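Local coordinates for DNA polymerase III, beta chain (Streptococcus pneumoniae, PDB 2AWA), which probably encircles DNA as a ring-shaped head-to-tail homodimer, tethering DNA polymerases and other proteins to it and so making replication processive, at residues N273-F278 against T329-E335; N279-L283 against L353-V358; I158-F163 against S219-F223. All blocks are in the same frame, centred on the assembly; numbering follows the deposited sequence.

Contact 1: residues N273-F278 against T329-E335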
ATOM      1  N   ASN B 273       9.370 -20.781 -38.506  1.00 62.89           N
ATOM      2  CA  ASN B 273       8.313 -20.947 -39.503  1.00 63.12           C
ATOM      3  C   ASN B 273       7.344 -19.785 -39.502  1.00 63.89           C
ATOM      4  O   ASN B 273       6.806 -19.437 -40.538  1.00 65.17           O
ATOM      5  CB  ASN B 273       7.548 -22.224 -39.231  1.00 62.69           C
ATOM      6  CG  ASN B 273       8.443 -23.409 -39.212  1.00 65.45           C
ATOM      7  OD1 ASN B 273       9.093 -23.714 -40.212  1.00 76.69           O
ATOM      8  ND2 ASN B 273       8.528 -24.076 -38.070  1.00 66.83           N
ATOM      9  N   THR B 274       7.130 -19.193 -38.329  1.00 63.89           N
ATOM     10  CA  THR B 274       6.191 -18.102 -38.150  1.00 62.92           C
ATOM     11  C   THR B 274       6.868 -16.987 -37.373  1.00 62.36           C
ATOM     12  O   THR B 274       7.592 -17.255 -36.419  1.00 64.40           O
ATOM     13  CB  THR B 274       4.969 -18.580 -37.342  1.00 62.54           C
ATOM     14  OG1 THR B 274       4.263 -19.567 -38.089  1.00 60.32           O
ATOM     15  CG2 THR B 274       4.025 -17.432 -37.029  1.00 63.48           C
ATOM     16  N   THR B 275       6.641 -15.745 -37.787  1.00 60.55           N
ATOM     17  CA  THR B 275       6.950 -14.596 -36.945  1.00 60.61           C
ATOM     18  C   THR B 275       5.731 -13.655 -36.866  1.00 62.00           C
ATOM     19  O   THR B 275       4.878 -13.652 -37.759  1.00 64.04           O
ATOM     20  CB  THR B 275       8.158 -13.824 -37.444  1.00 58.50           C
ATOM     21  OG1 THR B 275       7.780 -13.035 -38.572  1.00 58.95           O
ATOM     22  CG2 THR B 275       9.297 -14.771 -37.815  1.00 60.24           C
ATOM     23  N   ILE B 276       5.641 -12.890 -35.781  1.00 59.93           N
ATOM     24  CA  ILE B 276       4.621 -11.868 -35.630  1.00 60.33           C
ATOM     25  C   ILE B 276       5.233 -10.638 -34.985  1.00 60.23           C
ATOM     26  O   ILE B 276       6.028 -10.751 -34.056  1.00 61.93           O
ATOM     27  CB  ILE B 276       3.471 -12.325 -34.743  1.00 59.72           C
ATOM     28  CG1 ILE B 276       2.852 -13.598 -35.304  1.00 61.50           C
ATOM     29  CG2 ILE B 276       2.416 -11.242 -34.695  1.00 64.70           C
ATOM     30  CD1 ILE B 276       1.861 -14.258 -34.393  1.00 57.97           C
ATOM     31  N   THR B 277       4.856  -9.457 -35.457  1.00 59.03           N
ATOM     32  CA  THR B 277       5.403  -8.240 -34.893  1.00 58.38           C
ATOM     33  C   THR B 277       4.286  -7.403 -34.294  1.00 58.76           C
ATOM     34  O   THR B 277       3.354  -6.979 -34.980  1.00 59.67           O
ATOM     35  CB  THR B 277       6.250  -7.477 -35.917  1.00 57.62           C
ATOM     36  OG1 THR B 277       7.282  -8.349 -36.407  1.00 55.62           O
ATOM     37  CG2 THR B 277       6.914  -6.290 -35.263  1.00 57.50           C
ATOM     38  N   PHE B 278       4.390  -7.189 -32.992  1.00 58.15           N
ATOM     39  CA  PHE B 278       3.300  -6.650 -32.208  1.00 58.11           C
ATOM     40  C   PHE B 278       3.672  -5.323 -31.618  1.00 57.43           C
ATOM     41  O   PHE B 278       4.846  -5.059 -31.369  1.00 59.49           O
ATOM     42  CB  PHE B 278       3.038  -7.540 -31.017  1.00 58.28           C
ATOM     43  CG  PHE B 278       2.299  -8.799 -31.312  1.00 58.86           C
ATOM     44  CD1 PHE B 278       0.908  -8.797 -31.417  1.00 62.81           C
ATOM     45  CD2 PHE B 278       2.976 -10.021 -31.343  1.00 55.60           C
ATOM     46  CE1 PHE B 278       0.197 -10.008 -31.622  1.00 61.08           C
ATOM     47  CE2 PHE B 278       2.287 -11.215 -31.541  1.00 54.64           C
ATOM     48  CZ  PHE B 278       0.899 -11.205 -31.696  1.00 61.42           C
ATOM     49  N   THR B 329      -1.945  -6.507 -35.363  1.00 61.06           N
ATOM     50  CA  THR B 329      -0.519  -6.771 -35.566  1.00 60.20           C
ATOM     51  C   THR B 329       0.086  -5.877 -36.648  1.00 60.65           C
ATOM     52  O   THR B 329      -0.573  -5.536 -37.621  1.00 61.13           O
ATOM     53  CB  THR B 329      -0.260  -8.246 -35.937  1.00 58.18           C
ATOM     54  OG1 THR B 329      -0.751  -8.502 -37.245  1.00 59.56           O
ATOM     55  CG2 THR B 329      -0.958  -9.168 -35.000  1.00 58.99           C
ATOM     56  N   ASP B 330       1.348  -5.505 -36.463  1.00 61.45           N
ATOM     57  CA  ASP B 330       2.114  -4.801 -37.482  1.00 62.79           C
ATOM     58  C   ASP B 330       2.343  -5.743 -38.666  1.00 61.63           C
ATOM     59  O   ASP B 330       2.201  -5.339 -39.809  1.00 64.39           O
ATOM     60  CB  ASP B 330       3.452  -4.288 -36.902  1.00 63.61           C
ATOM     61  CG  ASP B 330       4.305  -3.530 -37.925  1.00 73.43           C
ATOM     62  OD1 ASP B 330       3.796  -2.562 -38.534  1.00 86.18           O
ATOM     63  OD2 ASP B 330       5.497  -3.887 -38.117  1.00 83.16           O
ATOM     64  N   GLN B 331       2.653  -7.004 -38.398  1.00 61.53           N
ATOM     65  CA  GLN B 331       3.088  -7.927 -39.454  1.00 62.40           C
ATOM     66  C   GLN B 331       2.975  -9.385 -39.032  1.00 60.59           C
ATOM     67  O   GLN B 331       3.362  -9.727 -37.922  1.00 62.05           O
ATOM     68  CB  GLN B 331       4.550  -7.638 -39.817  1.00 62.22           C
ATOM     69  CG  GLN B 331       5.121  -8.568 -40.890  1.00 65.72           C
ATOM     70  CD  GLN B 331       6.458  -8.092 -41.445  1.00 64.95           C
ATOM     71  OE1 GLN B 331       6.515  -7.509 -42.528  1.00 64.93           O
ATOM     72  NE2 GLN B 331       7.537  -8.339 -40.704  1.00 68.77           N
ATOM     73  N   VAL B 332       2.464 -10.239 -39.913  1.00 58.83           N
ATOM     74  CA  VAL B 332       2.492 -11.680 -39.682  1.00 59.80           C
ATOM     75  C   VAL B 332       3.080 -12.365 -40.889  1.00 61.36           C
ATOM     76  O   VAL B 332       2.579 -12.192 -41.994  1.00 63.86           O
ATOM     77  CB  VAL B 332       1.099 -12.259 -39.456  1.00 60.21           C
ATOM     78  CG1 VAL B 332       1.174 -13.771 -39.262  1.00 61.18           C
ATOM     79  CG2 VAL B 332       0.448 -11.602 -38.262  1.00 63.22           C
ATOM     80  N   THR B 333       4.146 -13.129 -40.679  1.00 61.72           N
ATOM     81  CA  THR B 333       4.756 -13.920 -41.735  1.00 61.64           C
ATOM     82  C   THR B 333       4.716 -15.383 -41.363  1.00 62.60           C
ATOM     83  O   THR B 333       4.570 -15.739 -40.195  1.00 63.29           O
ATOM     84  CB  THR B 333       6.251 -13.587 -41.938  1.00 62.18           C
ATOM     85  OG1 THR B 333       6.975 -13.917 -40.748  1.00 56.91           O
ATOM     86  CG2 THR B 333       6.465 -12.119 -42.301  1.00 64.62           C
ATOM     87  N   GLY B 334       4.889 -16.229 -42.368  1.00 64.18           N
ATOM     88  CA  GLY B 334       5.080 -17.648 -42.150  1.00 64.78           C
ATOM     89  C   GLY B 334       3.774 -18.387 -42.235  1.00 65.31           C
ATOM     90  O   GLY B 334       2.870 -17.970 -42.950  1.00 65.91           O
ATOM     91  N   GLU B 335       3.663 -19.474 -41.488  1.00 66.14           N
ATOM     92  CA  GLU B 335       2.520 -20.354 -41.628  1.00 68.28           C
ATOM     93  C   GLU B 335       1.613 -20.268 -40.428  1.00 66.08           C
ATOM     94  O   GLU B 335       1.956 -19.674 -39.414  1.00 65.01           O
ATOM     95  CB  GLU B 335       2.963 -21.794 -41.903  1.00 69.57           C
ATOM     96  CG  GLU B 335       3.973 -22.372 -40.925  1.00 73.28           C
ATOM     97  CD  GLU B 335       4.449 -23.760 -41.343  1.00 73.47           C
ATOM     98  OE1 GLU B 335       4.326 -24.100 -42.555  1.00 77.55           O
ATOM     99  OE2 GLU B 335       4.946 -24.502 -40.454  1.00 77.36           O
TER
HETATM  100  O   HOH W   1       6.675 -10.079 -38.444  1.00 67.75           O

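Contact 2: residues N279-L283 against L353-V358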
ATOM      1  N   ASN B 279       2.659  -4.505 -31.362  1.00 57.13           N
ATOM      2  CA  ASN B 279       2.784  -3.382 -30.452  1.00 58.17           C
ATOM      3  C   ASN B 279       2.851  -3.939 -29.010  1.00 60.29           C
ATOM      4  O   ASN B 279       1.955  -4.697 -28.565  1.00 59.14           O
ATOM      5  CB  ASN B 279       1.604  -2.414 -30.612  1.00 57.20           C
ATOM      6  CG  ASN B 279       1.670  -1.263 -29.633  1.00 59.56           C
ATOM      7  OD1 ASN B 279       1.184  -1.369 -28.516  1.00 62.76           O
ATOM      8  ND2 ASN B 279       2.297  -0.161 -30.039  1.00 65.38           N
ATOM      9  N   VAL B 280       3.909  -3.554 -28.292  1.00 60.19           N
ATOM     10  CA  VAL B 280       4.245  -4.167 -27.011  1.00 59.42           C
ATOM     11  C   VAL B 280       3.139  -3.933 -26.011  1.00 59.86           C
ATOM     12  O   VAL B 280       2.653  -4.877 -25.368  1.00 58.84           O
ATOM     13  CB  VAL B 280       5.586  -3.608 -26.457  1.00 59.75           C
ATOM     14  CG1 VAL B 280       5.825  -4.031 -25.006  1.00 57.92           C
ATOM     15  CG2 VAL B 280       6.737  -4.066 -27.326  1.00 58.42           C
ATOM     16  N   VAL B 281       2.729  -2.673 -25.903  1.00 60.34           N
ATOM     17  CA  VAL B 281       1.707  -2.286 -24.940  1.00 60.94           C
ATOM     18  C   VAL B 281       0.401  -2.998 -25.224  1.00 61.62           C
ATOM     19  O   VAL B 281      -0.195  -3.567 -24.321  1.00 64.35           O
ATOM     20  CB  VAL B 281       1.486  -0.771 -24.899  1.00 59.88           C
ATOM     21  CG1 VAL B 281       0.328  -0.440 -24.015  1.00 60.94           C
ATOM     22  CG2 VAL B 281       2.743  -0.065 -24.372  1.00 61.25           C
ATOM     23  N   ASN B 282      -0.038  -2.979 -26.477  1.00 63.17           N
ATOM     24  CA  ASN B 282      -1.312  -3.593 -26.849  1.00 62.34           C
ATOM     25  C   ASN B 282      -1.303  -5.061 -26.577  1.00 61.99           C
ATOM     26  O   ASN B 282      -2.280  -5.593 -26.110  1.00 63.70           O
ATOM     27  CB  ASN B 282      -1.628  -3.381 -28.325  1.00 62.55           C
ATOM     28  CG  ASN B 282      -1.982  -1.960 -28.639  1.00 67.90           C
ATOM     29  OD1 ASN B 282      -2.091  -1.114 -27.734  1.00 68.11           O
ATOM     30  ND2 ASN B 282      -2.159  -1.667 -29.933  1.00 72.33           N
ATOM     31  N   LEU B 283      -0.195  -5.729 -26.873  1.00 63.13           N
ATOM     32  CA  LEU B 283      -0.099  -7.140 -26.576  1.00 61.49           C
ATOM     33  C   LEU B 283      -0.152  -7.360 -25.062  1.00 62.20           C
ATOM     34  O   LEU B 283      -0.884  -8.207 -24.590  1.00 64.33           O
ATOM     35  CB  LEU B 283       1.154  -7.736 -27.203  1.00 60.97           C
ATOM     36  CG  LEU B 283       1.324  -9.253 -27.052  1.00 62.51           C
ATOM     37  CD1 LEU B 283       0.051 -10.085 -27.394  1.00 61.13           C
ATOM     38  CD2 LEU B 283       2.487  -9.675 -27.889  1.00 61.87           C
ATOM     39  N   LEU B 353      10.763  -5.084 -21.974  1.00 57.47           N
ATOM     40  CA  LEU B 353      11.208  -4.368 -23.163  1.00 59.38           C
ATOM     41  C   LEU B 353      11.065  -2.865 -22.977  1.00 61.38           C
ATOM     42  O   LEU B 353      10.145  -2.412 -22.283  1.00 61.86           O
ATOM     43  CB  LEU B 353      10.418  -4.798 -24.394  1.00 59.61           C
ATOM     44  CG  LEU B 353      10.427  -6.300 -24.689  1.00 60.40           C
ATOM     45  CD1 LEU B 353       9.252  -6.647 -25.584  1.00 59.87           C
ATOM     46  CD2 LEU B 353      11.736  -6.729 -25.308  1.00 53.82           C
ATOM     47  N   ASN B 354      11.993  -2.107 -23.575  1.00 60.71           N
ATOM     48  CA  ASN B 354      11.885  -0.654 -23.642  1.00 61.84           C
ATOM     49  C   ASN B 354      11.424  -0.155 -25.027  1.00 60.12           C
ATOM     50  O   ASN B 354      11.365   1.042 -25.259  1.00 60.48           O
ATOM     51  CB  ASN B 354      13.223  -0.005 -23.253  1.00 64.69           C
ATOM     52  CG  ASN B 354      13.653  -0.345 -21.810  1.00 73.94           C
ATOM     53  OD1 ASN B 354      12.855  -0.225 -20.872  1.00 79.38           O
ATOM     54  ND2 ASN B 354      14.923  -0.755 -21.635  1.00 75.13           N
ATOM     55  N   SER B 355      11.073  -1.068 -25.933  1.00 58.63           N
ATOM     56  CA  SER B 355      10.727  -0.702 -27.309  1.00 55.41           C
ATOM     57  C   SER B 355       9.233  -0.654 -27.580  1.00 55.55           C
ATOM     58  O   SER B 355       8.439  -1.313 -26.906  1.00 53.95           O
ATOM     59  CB  SER B 355      11.370  -1.674 -28.292  1.00 53.77           C
ATOM     60  OG  SER B 355      10.839  -2.965 -28.155  1.00 53.41           O
ATOM     61  N   GLU B 356       8.864   0.118 -28.596  1.00 56.69           N
ATOM     62  CA  GLU B 356       7.471   0.232 -29.017  1.00 58.16           C
ATOM     63  C   GLU B 356       6.926  -1.094 -29.537  1.00 56.99           C
ATOM     64  O   GLU B 356       5.760  -1.396 -29.355  1.00 58.98           O
ATOM     65  CB  GLU B 356       7.336   1.304 -30.101  1.00 56.95           C
ATOM     66  CG  GLU B 356       5.889   1.625 -30.464  1.00 62.12           C
ATOM     67  CD  GLU B 356       5.741   2.652 -31.582  1.00 64.06           C
ATOM     68  OE1 GLU B 356       6.632   3.516 -31.760  1.00 76.28           O
ATOM     69  OE2 GLU B 356       4.709   2.597 -32.289  1.00 76.22           O
ATOM     70  N   LYS B 357       7.771  -1.883 -30.186  1.00 56.90           N
ATOM     71  CA  LYS B 357       7.318  -3.063 -30.896  1.00 58.40           C
ATOM     72  C   LYS B 357       8.142  -4.273 -30.521  1.00 56.91           C
ATOM     73  O   LYS B 357       9.254  -4.138 -30.019  1.00 54.65           O
ATOM     74  CB  LYS B 357       7.369  -2.839 -32.412  1.00 59.54           C
ATOM     75  CG  LYS B 357       6.041  -2.418 -33.032  1.00 62.51           C
ATOM     76  CD  LYS B 357       6.186  -1.968 -34.507  1.00 62.48           C
ATOM     77  CE  LYS B 357       6.178  -0.437 -34.651  1.00 66.59           C
ATOM     78  NZ  LYS B 357       6.089   0.018 -36.071  1.00 68.23           N
ATOM     79  N   VAL B 358       7.556  -5.453 -30.730  1.00 57.26           N
ATOM     80  CA  VAL B 358       8.193  -6.716 -30.373  1.00 58.20           C
ATOM     81  C   VAL B 358       8.004  -7.733 -31.486  1.00 59.00           C
ATOM     82  O   VAL B 358       6.897  -7.928 -31.990  1.00 57.88           O
ATOM     83  CB  VAL B 358       7.658  -7.291 -29.031  1.00 57.78           C
ATOM     84  CG1 VAL B 358       6.157  -7.606 -29.097  1.00 58.92           C
ATOM     85  CG2 VAL B 358       8.440  -8.539 -28.619  1.00 57.10           C
TER
HETATM   86  O   HOH W   2       4.297  -0.436 -27.182  1.00 46.49           O

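Contact 3: residues I158-F163 against S219-F223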
ATOM      1  N   ILE B 158      19.795  -5.783 -15.031  1.00 61.83           N
ATOM      2  CA  ILE B 158      19.022  -6.376 -13.973  1.00 60.45           C
ATOM      3  C   ILE B 158      17.561  -6.405 -14.352  1.00 62.27           C
ATOM      4  O   ILE B 158      16.949  -7.447 -14.266  1.00 67.82           O
ATOM      5  CB  ILE B 158      19.255  -5.680 -12.629  1.00 58.85           C
ATOM      6  CG1 ILE B 158      20.690  -5.936 -12.163  1.00 60.33           C
ATOM      7  CG2 ILE B 158      18.320  -6.223 -11.588  1.00 57.65           C
ATOM      8  CD1 ILE B 158      21.196  -4.988 -11.082  1.00 61.61           C
ATOM      9  N   ASN B 159      16.999  -5.299 -14.823  1.00 64.45           N
ATOM     10  CA  ASN B 159      15.572  -5.294 -15.196  1.00 64.29           C
ATOM     11  C   ASN B 159      15.254  -6.167 -16.403  1.00 63.14           C
ATOM     12  O   ASN B 159      14.126  -6.686 -16.532  1.00 58.80           O
ATOM     13  CB  ASN B 159      15.069  -3.876 -15.450  1.00 64.87           C
ATOM     14  CG  ASN B 159      14.708  -3.178 -14.193  1.00 68.51           C
ATOM     15  OD1 ASN B 159      14.064  -3.762 -13.311  1.00 72.45           O
ATOM     16  ND2 ASN B 159      15.137  -1.921 -14.069  1.00 70.29           N
ATOM     17  N   GLU B 160      16.238  -6.320 -17.289  1.00 61.88           N
ATOM     18  CA  GLU B 160      16.064  -7.205 -18.425  1.00 63.94           C
ATOM     19  C   GLU B 160      16.234  -8.719 -18.140  1.00 62.97           C
ATOM     20  O   GLU B 160      15.782  -9.520 -18.930  1.00 60.13           O
ATOM     21  CB  GLU B 160      16.954  -6.762 -19.557  1.00 66.23           C
ATOM     22  CG  GLU B 160      16.414  -5.506 -20.230  1.00 73.56           C
ATOM     23  CD  GLU B 160      17.403  -4.868 -21.208  1.00 80.22           C
ATOM     24  OE1 GLU B 160      18.619  -5.222 -21.162  1.00 74.70           O
ATOM     25  OE2 GLU B 160      16.938  -4.016 -22.012  1.00 80.08           O
ATOM     26  N   THR B 161      16.808  -9.119 -17.006  1.00 64.28           N
ATOM     27  CA  THR B 161      17.109 -10.554 -16.803  1.00 65.48           C
ATOM     28  C   THR B 161      16.658 -11.212 -15.484  1.00 63.85           C
ATOM     29  O   THR B 161      16.195 -12.345 -15.497  1.00 63.97           O
ATOM     30  CB  THR B 161      18.626 -10.833 -17.013  1.00 65.22           C
ATOM     31  OG1 THR B 161      19.379 -10.138 -16.026  1.00 70.69           O
ATOM     32  CG2 THR B 161      19.063 -10.345 -18.352  1.00 64.14           C
ATOM     33  N   ALA B 162      16.782 -10.521 -14.360  1.00 63.25           N
ATOM     34  CA  ALA B 162      16.529 -11.138 -13.039  1.00 60.81           C
ATOM     35  C   ALA B 162      15.117 -11.749 -12.831  1.00 59.26           C
ATOM     36  O   ALA B 162      14.937 -12.672 -12.055  1.00 59.73           O
ATOM     37  CB  ALA B 162      16.816 -10.134 -11.962  1.00 60.07           C
ATOM     38  N   PHE B 163      14.114 -11.237 -13.513  1.00 56.38           N
ATOM     39  CA  PHE B 163      12.773 -11.803 -13.366  1.00 57.39           C
ATOM     40  C   PHE B 163      12.655 -13.253 -13.945  1.00 58.03           C
ATOM     41  O   PHE B 163      11.745 -14.009 -13.597  1.00 54.23           O
ATOM     42  CB  PHE B 163      11.759 -10.869 -14.042  1.00 55.49           C
ATOM     43  CG  PHE B 163      11.834 -10.918 -15.496  1.00 57.16           C
ATOM     44  CD1 PHE B 163      11.158 -11.907 -16.195  1.00 62.83           C
ATOM     45  CD2 PHE B 163      12.671 -10.066 -16.177  1.00 61.71           C
ATOM     46  CE1 PHE B 163      11.277 -12.002 -17.553  1.00 57.57           C
ATOM     47  CE2 PHE B 163      12.798 -10.153 -17.523  1.00 62.38           C
ATOM     48  CZ  PHE B 163      12.103 -11.112 -18.222  1.00 62.12           C
ATOM     49  N   SER B 219      19.754 -10.375  -4.625  1.00 65.02           N
ATOM     50  CA  SER B 219      20.839  -9.454  -4.386  1.00 62.31           C
ATOM     51  C   SER B 219      20.809  -8.361  -5.433  1.00 63.33           C
ATOM     52  O   SER B 219      20.958  -7.180  -5.113  1.00 64.21           O
ATOM     53  CB  SER B 219      22.174 -10.183  -4.406  1.00 63.00           C
ATOM     54  OG  SER B 219      22.259 -11.107  -3.336  1.00 62.98           O
ATOM     55  N   LEU B 220      20.607  -8.737  -6.692  1.00 63.47           N
ATOM     56  CA  LEU B 220      20.614  -7.747  -7.771  1.00 62.24           C
ATOM     57  C   LEU B 220      19.469  -6.734  -7.615  1.00 63.11           C
ATOM     58  O   LEU B 220      19.655  -5.551  -7.889  1.00 65.67           O
ATOM     59  CB  LEU B 220      20.540  -8.424  -9.133  1.00 59.37           C
ATOM     60  CG  LEU B 220      21.757  -9.248  -9.519  1.00 64.72           C
ATOM     61  CD1 LEU B 220      21.424 -10.186 -10.674  1.00 67.11           C
ATOM     62  CD2 LEU B 220      22.946  -8.363  -9.868  1.00 66.19           C
ATOM     63  N   ARG B 221      18.294  -7.177  -7.178  1.00 62.21           N
ATOM     64  CA  ARG B 221      17.199  -6.238  -6.930  1.00 63.50           C
ATOM     65  C   ARG B 221      17.588  -5.231  -5.847  1.00 62.29           C
ATOM     66  O   ARG B 221      17.236  -4.069  -5.940  1.00 65.17           O
ATOM     67  CB  ARG B 221      15.905  -6.939  -6.504  1.00 64.37           C
ATOM     68  CG  ARG B 221      15.305  -7.951  -7.477  1.00 70.27           C
ATOM     69  CD  ARG B 221      15.054  -7.356  -8.852  1.00 88.56           C
ATOM     70  NE  ARG B 221      13.953  -8.035  -9.550  1.00 97.12           N
ATOM     71  CZ  ARG B 221      13.538  -7.748 -10.787  1.00 96.95           C
ATOM     72  NH1 ARG B 221      14.127  -6.801 -11.510  1.00 95.64           N
ATOM     73  NH2 ARG B 221      12.521  -8.424 -11.305  1.00101.11           N
ATOM     74  N   GLU B 222      18.306  -5.662  -4.821  1.00 60.58           N
ATOM     75  CA  GLU B 222      18.757  -4.723  -3.810  1.00 60.78           C
ATOM     76  C   GLU B 222      19.826  -3.787  -4.349  1.00 61.48           C
ATOM     77  O   GLU B 222      19.878  -2.623  -3.953  1.00 62.12           O
ATOM     78  CB  GLU B 222      19.294  -5.432  -2.561  1.00 60.61           C
ATOM     79  CG  GLU B 222      18.247  -6.134  -1.720  1.00 63.79           C
ATOM     80  CD  GLU B 222      17.081  -5.258  -1.295  1.00 67.20           C
ATOM     81  OE1 GLU B 222      17.216  -4.020  -1.248  1.00 68.71           O
ATOM     82  OE2 GLU B 222      16.012  -5.826  -0.994  1.00 74.15           O
ATOM     83  N   PHE B 223      20.690  -4.288  -5.228  1.00 61.58           N
ATOM     84  CA  PHE B 223      21.688  -3.440  -5.847  1.00 61.00           C
ATOM     85  C   PHE B 223      21.019  -2.225  -6.465  1.00 61.98           C
ATOM     86  O   PHE B 223      21.490  -1.097  -6.298  1.00 59.88           O
ATOM     87  CB  PHE B 223      22.481  -4.182  -6.927  1.00 62.51           C
ATOM     88  CG  PHE B 223      23.285  -3.268  -7.779  1.00 58.12           C
ATOM     89  CD1 PHE B 223      22.718  -2.631  -8.861  1.00 59.28           C
ATOM     90  CD2 PHE B 223      24.571  -2.966  -7.443  1.00 58.23           C
ATOM     91  CE1 PHE B 223      23.445  -1.733  -9.603  1.00 52.44           C
ATOM     92  CE2 PHE B 223      25.285  -2.081  -8.173  1.00 56.13           C
ATOM     93  CZ  PHE B 223      24.717  -1.464  -9.256  1.00 59.44           C
TER
HETATM   94  O   HOH W   3      15.193  -4.213 -10.534  1.00 57.44           O

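Contact 1: residues N273-F278 against T329-E335
I276 and V332 face each other across an antiparallel ladder that shows how an edge strand can close a sheet with one polar and one apolar side. Strand 331-334, outermost within the chain, runs beside strand 274-278 with their axes 4.7 Å apart. On the apolar side the CG2 branch of I276 does the touching: it lies 4.1 Å from V332 CG2 and 4.0 Å from T329 CG2. That threonine methyl also reaches F278 CE1, at 3.7 Å, and V311 and I306 of the neighbouring sheet pack against this side.

The other side carries hydroxyls. In both T275 and T333 the first torsion (chi1 77° and 63°) lodges OG1 between backbone N and carbonyl carbon, which turns the two oxygens onto one another; their very short hydrogen bond, 2.5 Å between T275 OG1 and T333 OG1, could have either as donor. A water joins T275 OG1 to T277 OG1 and Q331 NE2, while T277 OG1 also bonds T359.

Where the ladder ends, D330 and Q331 both face T277 in a classic beta bulge. T277 O takes D330 N at 2.9 Å, nearly along the C=O axis, and Q331 N only weakly. At the opposite end T274 OG1, turned beside its own backbone N, donates to E335 O at 2.7 Å from a position tilted out of the carbonyl plane.

Contact 2: residues N279-L283 against L353-V358
V280 forms the apolar centre, pressing its CG2 methyl into the bend made by residues 353-358, where a helix begins beside a strand. With CG1 anti to the backbone N (chi1 169°), the other branch, CG2, is left beside that N and directed at the neighbouring segment. There it meets V358 CB at 3.8 Å and L353 CD1 at 4.0 Å, and it also lies against the backbone, 3.3 Å from S355 O. L283, one turn further along the helix, adds a looser contact through CD2 to V358 CG1.

Outward from this centre the backbone takes over. V280 N donates to E356 O over 3.0 Å, with an almost straight N-H...O angle of 177°. The same carbonyl oxygen accepts from a water that in turn takes V281 N, so E356 O serves two helix N-H groups, one directly and one through solvent. On its own segment S355 OG donates to K357 O at 2.7 Å, tying the bend back onto the start of the strand.

N279 supplies the N-cap at the polar edge. Its OD1 accepts from N282 N at 2.9 Å, in the carbonyl plane, and the next N-H, that of L283, goes to N279 O. The first turn thus has every backbone N-H from V280 to L283 engaged. N279 ND2 passes across the E356 chain near CG, the amide and carboxylate planes being steeply inclined.

The contact sits at the handover from strand 274-279 to helix 280-294: N279 still pairs with K357 of strand 357-362, L350 of helix 343-351 packs on V280, L283 and V358, and P373 of strand 369-373 backs L353 and S355.

Contact 3: residues I158-F163 against S219-F223
I158 and L220 bring two helices of the central domain close together, their CA atoms 6.5 Å apart, and no hydrogen bond directly links the two segments. This is helix-to-helix packing inside one of the three related domains of the chain, and I158 provides most of the apolar join. Its CG1 and CG2 both rest on the CB of L220, CG1 at 3.9 Å, while CD1 reaches onward to F223 CD1 at 3.6 Å, the two side chains crossing at about a right angle.

R221 spans the rest. Its chain is bent at chi2 (-55°) and brings the guanidinium across to A162 and F163. A162 CB lies over the centre of one guanidinium face, 4.2 Å from CZ, and F163 CB approaches NH2 obliquely at 3.7 Å. Toward N159 the link is through solvent: a water donates to N159 OD1 and accepts from R221 NH1, each at 3.0 Å, bridging planes that are well inclined to each other.

Around this pair, F223 meets the rings of F227 and F245, and S219 bonds T254. Helix 151-161 also packs on strands: E160 forms a salt bridge with K200 of strand 196-203, which T161 touches too, and meets F380 of strand 379-384.

In the fold
Along the chain contact 3 closes first, inside the central domain, before contacts 1 and 2 open in the C-terminal domain, where their segments alternate. Contacts 1 and 2 have centres about 14 Å apart and touch: strand 274-279 runs straight into helix 280-294, and the start of strand 357-362, its neighbour in the sheet, supplies the other half of contact 2 with the loop before it. Contact 3 lies about 21 Å from contact 2 and 31 Å from contact 1, between centres, yet N354 approaches E160. A nine-stranded sheet with strands from both domains spans this boundary. In this family helices line the DNA channel and sheets form the outer wall; two such chains probably close into the ring.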